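Local coordinates for prolyl oligopeptidase (Galerina marginata, PDB 5N4B), which cleaves peptide bonds after proline and joins peptide ends into macrocycles during biosynthesis of the amanitin toxins, at residues S323-K328 against I341-D346; L287-E292 against V307-A312; Y275-K280 against Y315-N320. The protein carries 1 engineered substitution. All blocks are in the same frame, centred on the assembly; numbering follows the deposited sequence.

How the interactions relate
The three contacts belong to two consecutive four-stranded antiparallel sheets, neighbouring blades of the N-terminal beta-propeller domain. Interaction 2 joins strands 287-292 and 305-308 of the first blade, and interaction 1 joins strands 324-329 and 337-342 of the next. Interaction 3 spans the two blades, from strand 273-279 to strand 315-321. Its segments enclose those of interaction 2 along the chain, and interaction 1 follows both. Centres of interactions 2 and 3 lie about 8 Å apart, and each lies about 12 Å from that of interaction 1. Contacts such as Ile327 with Leu288 and Leu343 with Val290 add further packing between the blades, away from the catalytic residues.

Interaction 1. Residues S323-K328 against I341-D346; sequences SLVYIK and IDLSKD
Val325 and Ile341 form a hydrogen-bonded antiparallel pair in a beta hairpin, the two middle strands of one propeller blade. Val325 N donates to Ile341 O at 2.9 Å, and Ile341 N returns a bond to Val325 O at 2.8 Å. The returning bond lies in the plane of the Val325 carbonyl, whereas Val325 N is tilted 33° from the plane of the Ile341 carbonyl. Leu324 and Asp342 form the adjoining non-hydrogen-bonded pair. Beyond them, Leu343 N bonds to Ser323 O, although Leu343 has already left the strand.

Leu343 can be followed outward. Its CB and CG pass beside Ser323 O, and CG also approaches Val325 CG2. The branch ends in Leu343 CD1, which reaches Val325 CG2 at 3.7 Å. With CG beside the backbone N (chi1 -63°) and CD1 anti to CA, this methyl lies along the hairpin face that carries Val325. On the same face, Ile327 CD1 meets Ile341 CD1 at 3.5 Å, methyl against methyl. The opposite face carries Leu324, whose CD1 rests on Asp342 CB.

Asp342 opens a type I turn that runs to Lys345. Asp342 OD1 accepts from Ser344 N at 2.9 Å, nearly along the C-O direction, which completes an Asx turn, and from Ser344 OG at 2.7 Å, from above the carboxylate plane. Both donors are on the same face of that plane. Ser323 OG lies against Ser344 CB at 3.4 Å. Arg305, from the preceding blade, donates to Leu343 O and Lys345 O.

The contact thus separates two chemistries: methyl packing on the face shared by Val325, Ile327, Ile341 and Leu343 CD1, and a polar turn in which two donors of Ser344 hold one carboxylate oxygen, which should restrict the group's rotation and probably favours its charged form.

Interaction 2. Residues L287-E292 against V307-A312; sequences LLWVAE and VVNEYA
Leu288 and Val308 form a hydrogen-bonded antiparallel pair that helps join the last strand of a beta-propeller blade to its neighbour. Val308 N donates to Leu288 O at 2.9 Å, almost straight and in the carbonyl plane. Leu288 N donates back to Val308 O over a longer 3.1 Å. The CB atoms of Leu288 and Val308 meet at 3.9 Å on a common face of the sheet, from which Leu288 reaches Ile317 and Val308 reaches Tyr315 in the next blade. Val290 CG2 against Val307 CG2 adds an apolar touch beyond the pair, and Val307 marks a corner in the chain.

The tightest apolar packing is at Leu287. Placing CG beside the backbone N carries its branches toward the chain that leaves the corner. Leu287 CD2 comes within 3.4 Å of Glu310 C and, at the same time, lies over the centre of the Tyr311 ring, 3.8 Å from the centroid and only 5° off the normal. This is a CH-pi contact over the ring face. Leu287 CG adds to it at Tyr311 CZ, while Trp261 meets the tyrosine edge-to-face.

The solvent side is looser. Asn309 and Glu310 are exposed; the CB of Glu310 is directed away from strand 287-292, and it is the backbone carbonyl that meets Leu287 CD2. Asn309 instead reaches back to buried Trp289, whose indole also meets Tyr253 and Trp304. The first torsion of Asn309 swings the amide away from its own backbone N toward that indole. Trp289 NE1 donates to Asn309 OD1 at 3.0 Å, but the bond is bent to 137°: the oxygen lies near the indole plane, whereas NE1 sits 41° above the amide carbonyl plane.

Interaction 3. Residues Y275-K280 against Y315-N320; sequences YLYQFK and YNIITN
The seam between two consecutive beta-propeller blades is filled here by two tyrosines of strand 273-279, which reach toward strand 315-321, the first strand of the next blade. The axes of 275-279 and 315-320 approach to 8.9 Å, too far for backbone pairing, and run at 157° to one another; side chains bridge the gap.

Ile317 sits at the centre. Its CG1 lies over the middle of the Tyr275 ring, 3.7 Å from the centroid and 9° off the normal, a CH-pi contact. CD1 and CG2 of the isoleucine spread toward opposite edges of that ring, near CE1 and CE2. Val325 and Ile327 back Ile317 within its own blade.

Tyr277 approaches from its hydroxyl end. Ile317 N donates to Tyr277 OH at 3.0 Å with an angle of 165°, and lies near the plane of the phenol ring. The first torsion sets the ring beside the Tyr277 backbone N and directs it across the seam. Asp266, in the tyrosine's own blade, also hydrogen-bonds this hydroxyl, so the buried OH has partners in both blades.

At the far end, Asn320 ND2 binds Gly322 O and Asp270. Asn320 OD1 accepts from a water at 2.8 Å, and that same water lies 2.7 Å from Tyr275 OH, bridging the blades where the two side chains themselves stay 3.9 Å apart at Tyr275 OH and Asn320 OD1.

Interaction 1. Residues S323-K328 against I341-D346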
loop_
_atom_site.group_PDB
_atom_site.type_symbol
_atom_site.label_atom_id
_atom_site.label_comp_id
_atom_site.label_asym_id
_atom_site.label_seq_id
_atom_site.Cartn_x
_atom_site.Cartn_y
_atom_site.Cartn_z
ATOM N N SER A 323 30.639 0.382 15.946
ATOM C CA SER A 323 29.741 -0.542 16.625
ATOM C C SER A 323 28.495 0.141 17.215
ATOM O O SER A 323 27.709 -0.534 17.880
ATOM C CB SER A 323 30.502 -1.295 17.729
ATOM O OG SER A 323 31.156 -0.377 18.554
ATOM N N LEU A 324 28.314 1.428 16.973
ATOM C CA LEU A 324 27.136 2.154 17.457
ATOM C C LEU A 324 26.080 2.137 16.359
ATOM O O LEU A 324 26.253 2.777 15.312
ATOM C CB LEU A 324 27.525 3.588 17.801
ATOM C CG LEU A 324 26.466 4.374 18.590
ATOM C CD1 LEU A 324 26.331 3.808 19.967
ATOM C CD2 LEU A 324 26.893 5.833 18.662
ATOM N N VAL A 325 25.000 1.421 16.603
ATOM C CA VAL A 325 23.939 1.195 15.612
ATOM C C VAL A 325 22.764 2.110 15.953
ATOM O O VAL A 325 22.271 2.105 17.109
ATOM C CB VAL A 325 23.501 -0.265 15.619
ATOM C CG1 VAL A 325 22.488 -0.508 14.564
ATOM C CG2 VAL A 325 24.692 -1.173 15.375
ATOM N N TYR A 326 22.304 2.869 14.956
ATOM C CA TYR A 326 21.199 3.812 15.106
ATOM C C TYR A 326 19.939 3.161 14.553
ATOM O O TYR A 326 19.947 2.651 13.414
ATOM C CB TYR A 326 21.504 5.088 14.310
ATOM C CG TYR A 326 22.614 5.943 14.844
ATOM C CD1 TYR A 326 23.941 5.529 14.773
ATOM C CD2 TYR A 326 22.361 7.176 15.410
ATOM C CE1 TYR A 326 24.982 6.334 15.285
ATOM C CE2 TYR A 326 23.358 7.967 15.922
ATOM C CZ TYR A 326 24.660 7.561 15.843
ATOM O OH TYR A 326 25.707 8.331 16.296
ATOM N N ILE A 327 18.862 3.168 15.338
ATOM C CA ILE A 327 17.685 2.363 15.064
ATOM C C ILE A 327 16.452 3.199 15.307
ATOM O O ILE A 327 16.308 3.813 16.382
ATOM C CB ILE A 327 17.651 1.112 15.951
ATOM C CG1 ILE A 327 18.988 0.352 15.852
ATOM C CG2 ILE A 327 16.499 0.217 15.565
ATOM C CD1 ILE A 327 19.069 -0.968 16.672
ATOM N N LYS A 328 15.505 3.146 14.365
ATOM C CA LYS A 328 14.187 3.721 14.588
ATOM C C LYS A 328 13.338 2.666 15.272
ATOM O O LYS A 328 13.285 1.525 14.813
ATOM C CB LYS A 328 13.538 4.114 13.269
ATOM C CG LYS A 328 12.146 4.758 13.451
ATOM C CD LYS A 328 11.540 5.365 12.178
ATOM C CE LYS A 328 11.228 4.381 11.079
ATOM N NZ LYS A 328 10.150 3.448 11.443
ATOM N N ILE A 341 22.204 1.422 19.860
ATOM C CA ILE A 341 22.599 0.182 20.550
ATOM C C ILE A 341 24.086 0.046 20.265
ATOM O O ILE A 341 24.501 -0.040 19.098
ATOM C CB ILE A 341 21.799 -1.048 20.088
ATOM C CG1 ILE A 341 20.284 -0.898 20.368
ATOM C CG2 ILE A 341 22.334 -2.317 20.793
ATOM C CD1 ILE A 341 19.395 -2.065 19.990
ATOM N N ASP A 342 24.897 0.076 21.320
ATOM C CA ASP A 342 26.345 -0.001 21.213
ATOM C C ASP A 342 26.776 -1.464 21.351
ATOM O O ASP A 342 26.661 -2.066 22.426
ATOM C CB ASP A 342 26.985 0.887 22.282
ATOM C CG ASP A 342 28.453 0.978 22.154
ATOM O OD1 ASP A 342 29.073 0.087 21.541
ATOM O OD2 ASP A 342 29.031 1.980 22.628
ATOM N N LEU A 343 27.166 -2.063 20.239
ATOM C CA LEU A 343 27.509 -3.474 20.199
ATOM C C LEU A 343 28.927 -3.751 20.656
ATOM O O LEU A 343 29.330 -4.919 20.658
ATOM C CB LEU A 343 27.310 -3.970 18.760
ATOM C CG LEU A 343 25.866 -3.910 18.233
ATOM C CD1 LEU A 343 25.810 -4.430 16.790
ATOM C CD2 LEU A 343 24.925 -4.679 19.114
ATOM N N SER A 344 29.722 -2.734 20.992
ATOM C CA SER A 344 31.054 -3.036 21.526
ATOM C C SER A 344 30.997 -3.625 22.918
ATOM O O SER A 344 32.030 -4.098 23.389
ATOM C CB SER A 344 31.932 -1.782 21.499
ATOM O OG SER A 344 31.475 -0.869 22.464
ATOM N N LYS A 345 29.843 -3.594 23.576
ATOM C CA LYS A 345 29.622 -4.121 24.909
ATOM C C LYS A 345 28.999 -5.515 24.828
ATOM O O LYS A 345 28.210 -5.798 23.931
ATOM C CB LYS A 345 28.612 -3.229 25.641
ATOM C CG LYS A 345 28.687 -1.717 25.396
ATOM C CD LYS A 345 29.942 -1.130 25.960
ATOM C CE LYS A 345 30.170 0.277 25.452
ATOM N NZ LYS A 345 31.124 1.004 26.336
ATOM N N ASP A 346 29.307 -6.378 25.799
ATOM C CA ASP A 346 28.682 -7.704 25.800
ATOM C C ASP A 346 27.194 -7.593 26.063
ATOM O O ASP A 346 26.377 -8.251 25.403
ATOM C CB ASP A 346 29.305 -8.595 26.869
ATOM C CG ASP A 346 30.594 -9.219 26.419
ATOM O OD1 ASP A 346 31.639 -8.527 26.487
ATOM O OD2 ASP A 346 30.553 -10.394 25.982
#

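Interaction 2. Residues L287-E292 against V307-A312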
loop_
_atom_site.group_PDB
_atom_site.type_symbol
_atom_site.label_atom_id
_atom_site.label_comp_id
_atom_site.label_asym_id
_atom_site.label_seq_id
_atom_site.Cartn_x
_atom_site.Cartn_y
_atom_site.Cartn_z
ATOM N N LEU A 287 11.883 -9.170 15.507
ATOM C CA LEU A 287 13.186 -9.502 16.028
ATOM C C LEU A 287 14.262 -8.811 15.189
ATOM O O LEU A 287 14.045 -8.393 14.042
ATOM C CB LEU A 287 13.437 -11.028 16.006
ATOM C CG LEU A 287 12.340 -11.864 16.650
ATOM C CD1 LEU A 287 12.754 -13.324 16.685
ATOM C CD2 LEU A 287 11.963 -11.404 18.007
ATOM N N LEU A 288 15.437 -8.682 15.764
ATOM C CA LEU A 288 16.567 -8.058 15.091
ATOM C C LEU A 288 17.836 -8.761 15.547
ATOM O O LEU A 288 18.208 -8.696 16.727
ATOM C CB LEU A 288 16.641 -6.558 15.408
ATOM C CG LEU A 288 17.945 -5.847 14.996
ATOM C CD1 LEU A 288 18.036 -5.822 13.534
ATOM C CD2 LEU A 288 18.017 -4.459 15.606
ATOM N N TRP A 289 18.470 -9.465 14.612
ATOM C CA TRP A 289 19.732 -10.147 14.863
ATOM C C TRP A 289 20.802 -9.514 13.986
ATOM O O TRP A 289 20.506 -8.959 12.899
ATOM C CB TRP A 289 19.654 -11.658 14.601
ATOM C CG TRP A 289 18.696 -12.444 15.467
ATOM C CD1 TRP A 289 17.953 -12.007 16.514
ATOM C CD2 TRP A 289 18.408 -13.832 15.314
ATOM N NE1 TRP A 289 17.200 -13.047 17.023
ATOM C CE2 TRP A 289 17.479 -14.179 16.311
ATOM C CE3 TRP A 289 18.849 -14.807 14.416
ATOM C CZ2 TRP A 289 16.987 -15.465 16.448
ATOM C CZ3 TRP A 289 18.337 -16.101 14.534
ATOM C CH2 TRP A 289 17.444 -16.409 15.571
ATOM N N VAL A 290 22.050 -9.559 14.452
ATOM C CA VAL A 290 23.153 -8.871 13.805
ATOM C C VAL A 290 24.299 -9.831 13.604
ATOM O O VAL A 290 24.758 -10.446 14.565
ATOM C CB VAL A 290 23.638 -7.679 14.654
ATOM C CG1 VAL A 290 24.795 -6.951 13.935
ATOM C CG2 VAL A 290 22.498 -6.715 14.955
ATOM N N ALA A 291 24.809 -9.904 12.397
ATOM C CA ALA A 291 25.992 -10.686 12.066
ATOM C C ALA A 291 27.107 -9.757 11.626
ATOM O O ALA A 291 26.878 -8.765 10.918
ATOM C CB ALA A 291 25.749 -11.691 10.944
ATOM N N GLU A 292 28.328 -10.106 11.973
ATOM C CA GLU A 292 29.504 -9.430 11.459
ATOM C C GLU A 292 29.944 -10.111 10.167
ATOM O O GLU A 292 30.078 -11.346 10.109
ATOM C CB GLU A 292 30.614 -9.492 12.503
ATOM C CG GLU A 292 30.333 -8.674 13.739
ATOM C CD GLU A 292 31.509 -8.623 14.674
ATOM O OE1 GLU A 292 32.303 -9.581 14.655
ATOM O OE2 GLU A 292 31.638 -7.630 15.410
ATOM N N VAL A 307 20.309 -9.760 19.189
ATOM C CA VAL A 307 20.239 -8.482 19.894
ATOM C C VAL A 307 18.838 -8.217 20.413
ATOM O O VAL A 307 18.656 -7.837 21.580
ATOM C CB VAL A 307 20.760 -7.338 19.012
ATOM C CG1 VAL A 307 20.575 -6.018 19.657
ATOM C CG2 VAL A 307 22.220 -7.542 18.721
ATOM N N VAL A 308 17.832 -8.353 19.550
ATOM C CA VAL A 308 16.421 -8.302 19.936
ATOM C C VAL A 308 15.857 -9.687 19.674
ATOM O O VAL A 308 15.748 -10.118 18.518
ATOM C CB VAL A 308 15.634 -7.221 19.166
ATOM C CG1 VAL A 308 14.139 -7.284 19.516
ATOM C CG2 VAL A 308 16.182 -5.810 19.430
ATOM N N ASN A 309 15.513 -10.413 20.745
ATOM C CA ASN A 309 15.128 -11.806 20.615
ATOM C C ASN A 309 13.777 -12.135 21.241
ATOM O O ASN A 309 13.475 -13.313 21.446
ATOM C CB ASN A 309 16.206 -12.727 21.169
ATOM C CG ASN A 309 16.153 -14.082 20.572
ATOM O OD1 ASN A 309 15.862 -14.253 19.383
ATOM N ND2 ASN A 309 16.431 -15.090 21.409
ATOM N N GLU A 310 12.937 -11.142 21.470
ATOM C CA GLU A 310 11.533 -11.349 21.807
ATOM C C GLU A 310 10.735 -10.328 21.016
ATOM O O GLU A 310 11.245 -9.254 20.669
ATOM C CB GLU A 310 11.278 -11.169 23.318
ATOM C CG GLU A 310 11.832 -9.845 23.837
ATOM C CD GLU A 310 11.369 -9.437 25.256
ATOM O OE1 GLU A 310 11.114 -10.338 26.094
ATOM O OE2 GLU A 310 11.227 -8.204 25.506
ATOM N N TYR A 311 9.506 -10.693 20.687
ATOM C CA TYR A 311 8.570 -9.834 19.976
ATOM C C TYR A 311 7.956 -8.845 20.953
ATOM O O TYR A 311 7.124 -9.212 21.787
ATOM C CB TYR A 311 7.479 -10.673 19.300
ATOM C CG TYR A 311 7.969 -11.390 18.056
ATOM C CD1 TYR A 311 8.109 -10.698 16.855
ATOM C CD2 TYR A 311 8.307 -12.735 18.082
ATOM C CE1 TYR A 311 8.559 -11.313 15.720
ATOM C CE2 TYR A 311 8.761 -13.384 16.950
ATOM C CZ TYR A 311 8.876 -12.674 15.765
ATOM O OH TYR A 311 9.334 -13.288 14.629
ATOM N N ALA A 312 8.316 -7.579 20.809
ATOM C CA ALA A 312 7.815 -6.533 21.705
ATOM C C ALA A 312 7.683 -5.171 21.026
ATOM O O ALA A 312 6.847 -4.357 21.432
ATOM C CB ALA A 312 8.697 -6.390 22.921
#

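Interaction 3. Residues Y275-K280 against Y315-N320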
loop_
_atom_site.group_PDB
_atom_site.type_symbol
_atom_site.label_atom_id
_atom_site.label_comp_id
_atom_site.label_asym_id
_atom_site.label_seq_id
_atom_site.Cartn_x
_atom_site.Cartn_y
_atom_site.Cartn_z
ATOM N N TYR A 275 22.061 -7.467 8.912
ATOM C CA TYR A 275 20.960 -7.468 9.842
ATOM C C TYR A 275 19.846 -8.370 9.359
ATOM O O TYR A 275 19.514 -8.382 8.160
ATOM C CB TYR A 275 20.426 -6.060 9.967
ATOM C CG TYR A 275 21.437 -4.999 10.340
ATOM C CD1 TYR A 275 21.934 -4.875 11.647
ATOM C CD2 TYR A 275 21.917 -4.088 9.405
ATOM C CE1 TYR A 275 22.834 -3.900 11.982
ATOM C CE2 TYR A 275 22.822 -3.091 9.775
ATOM C CZ TYR A 275 23.265 -3.021 11.067
ATOM O OH TYR A 275 24.150 -2.018 11.378
ATOM N N LEU A 276 19.247 -9.121 10.302
ATOM C CA LEU A 276 18.098 -9.973 10.022
ATOM C C LEU A 276 16.931 -9.546 10.872
ATOM O O LEU A 276 17.050 -9.451 12.100
ATOM C CB LEU A 276 18.425 -11.423 10.343
ATOM C CG LEU A 276 17.294 -12.453 10.129
ATOM C CD1 LEU A 276 17.041 -12.721 8.684
ATOM C CD2 LEU A 276 17.616 -13.762 10.878
ATOM N N TYR A 277 15.818 -9.294 10.214
ATOM C CA TYR A 277 14.559 -9.006 10.865
ATOM C C TYR A 277 13.660 -10.234 10.735
ATOM O O TYR A 277 13.679 -10.940 9.713
ATOM C CB TYR A 277 13.830 -7.857 10.187
ATOM C CG TYR A 277 14.625 -6.572 10.017
ATOM C CD1 TYR A 277 15.032 -5.823 11.077
ATOM C CD2 TYR A 277 14.886 -6.093 8.765
ATOM C CE1 TYR A 277 15.742 -4.664 10.890
ATOM C CE2 TYR A 277 15.593 -4.922 8.578
ATOM C CZ TYR A 277 15.999 -4.203 9.649
ATOM O OH TYR A 277 16.662 -2.988 9.455
ATOM N N GLN A 278 12.897 -10.526 11.778
ATOM C CA GLN A 278 11.881 -11.576 11.756
ATOM C C GLN A 278 10.532 -11.042 12.203
ATOM O O GLN A 278 10.440 -10.279 13.173
ATOM C CB GLN A 278 12.235 -12.754 12.647
ATOM C CG GLN A 278 13.682 -13.243 12.431
ATOM C CD GLN A 278 14.029 -14.497 13.176
ATOM O OE1 GLN A 278 13.215 -15.428 13.301
ATOM N NE2 GLN A 278 15.245 -14.525 13.688
ATOM N N PHE A 279 9.492 -11.474 11.497
ATOM C CA PHE A 279 8.121 -11.030 11.714
ATOM C C PHE A 279 7.240 -12.254 11.873
ATOM O O PHE A 279 7.309 -13.182 11.051
ATOM C CB PHE A 279 7.596 -10.189 10.543
ATOM C CG PHE A 279 8.521 -9.074 10.127
ATOM C CD1 PHE A 279 9.505 -9.315 9.179
ATOM C CD2 PHE A 279 8.420 -7.810 10.683
ATOM C CE1 PHE A 279 10.386 -8.286 8.771
ATOM C CE2 PHE A 279 9.328 -6.791 10.295
ATOM C CZ PHE A 279 10.279 -7.035 9.367
ATOM N N LYS A 280 6.380 -12.248 12.860
ATOM C CA LYS A 280 5.459 -13.386 13.083
ATOM C C LYS A 280 4.020 -13.118 12.652
ATOM O O LYS A 280 3.232 -14.071 12.579
ATOM C CB LYS A 280 5.487 -13.822 14.550
ATOM C CG LYS A 280 4.966 -12.819 15.535
ATOM C CD LYS A 280 4.835 -13.449 16.905
ATOM C CE LYS A 280 4.232 -12.449 17.889
ATOM N NZ LYS A 280 4.109 -13.076 19.251
ATOM N N TYR A 315 11.690 -2.480 15.253
ATOM C CA TYR A 315 13.065 -2.008 15.152
ATOM C C TYR A 315 13.470 -2.012 13.686
ATOM O O TYR A 315 13.369 -3.046 13.020
ATOM C CB TYR A 315 14.007 -2.932 15.905
ATOM C CG TYR A 315 13.853 -3.034 17.396
ATOM C CD1 TYR A 315 12.941 -3.942 17.946
ATOM C CD2 TYR A 315 14.614 -2.252 18.267
ATOM C CE1 TYR A 315 12.798 -4.084 19.282
ATOM C CE2 TYR A 315 14.467 -2.396 19.597
ATOM C CZ TYR A 315 13.579 -3.303 20.113
ATOM O OH TYR A 315 13.526 -3.451 21.489
ATOM N N ASN A 316 13.942 -0.881 13.189
ATOM C CA ASN A 316 14.418 -0.763 11.824
ATOM C C ASN A 316 15.743 -0.003 11.817
ATOM O O ASN A 316 15.807 1.123 12.314
ATOM C CB ASN A 316 13.364 -0.067 10.949
ATOM C CG ASN A 316 13.703 -0.139 9.455
ATOM O OD1 ASN A 316 14.134 0.831 8.889
ATOM N ND2 ASN A 316 13.603 -1.332 8.866
ATOM N N ILE A 317 16.778 -0.572 11.225
ATOM C CA ILE A 317 18.083 0.070 11.234
ATOM C C ILE A 317 18.095 1.332 10.380
ATOM O O ILE A 317 17.612 1.342 9.239
ATOM C CB ILE A 317 19.154 -0.875 10.667
ATOM C CG1 ILE A 317 19.222 -2.193 11.417
ATOM C CG2 ILE A 317 20.536 -0.172 10.652
ATOM C CD1 ILE A 317 19.466 -2.056 12.851
ATOM N N ILE A 318 18.724 2.382 10.877
ATOM C CA ILE A 318 19.023 3.597 10.105
ATOM C C ILE A 318 20.442 3.532 9.558
ATOM O O ILE A 318 20.658 3.611 8.346
ATOM C CB ILE A 318 18.858 4.860 10.981
ATOM C CG1 ILE A 318 17.443 4.944 11.515
ATOM C CG2 ILE A 318 19.258 6.094 10.177
ATOM C CD1 ILE A 318 17.299 5.814 12.723
ATOM N N THR A 319 21.420 3.378 10.425
ATOM C CA THR A 319 22.820 3.299 10.018
ATOM C C THR A 319 23.655 2.850 11.210
ATOM O O THR A 319 23.122 2.567 12.288
ATOM C CB THR A 319 23.305 4.622 9.444
ATOM O OG1 THR A 319 24.534 4.328 8.725
ATOM C CG2 THR A 319 23.571 5.703 10.470
ATOM N N ASN A 320 24.970 2.861 11.043
ATOM C CA ASN A 320 25.874 2.602 12.155
ATOM C C ASN A 320 27.104 3.453 11.940
ATOM O O ASN A 320 27.487 3.760 10.814
ATOM C CB ASN A 320 26.298 1.137 12.261
ATOM C CG ASN A 320 27.157 0.724 11.123
ATOM O OD1 ASN A 320 26.682 0.676 10.007
ATOM N ND2 ASN A 320 28.420 0.420 11.383
HETATM O O HOH W 1 23.978 0.077 9.713
#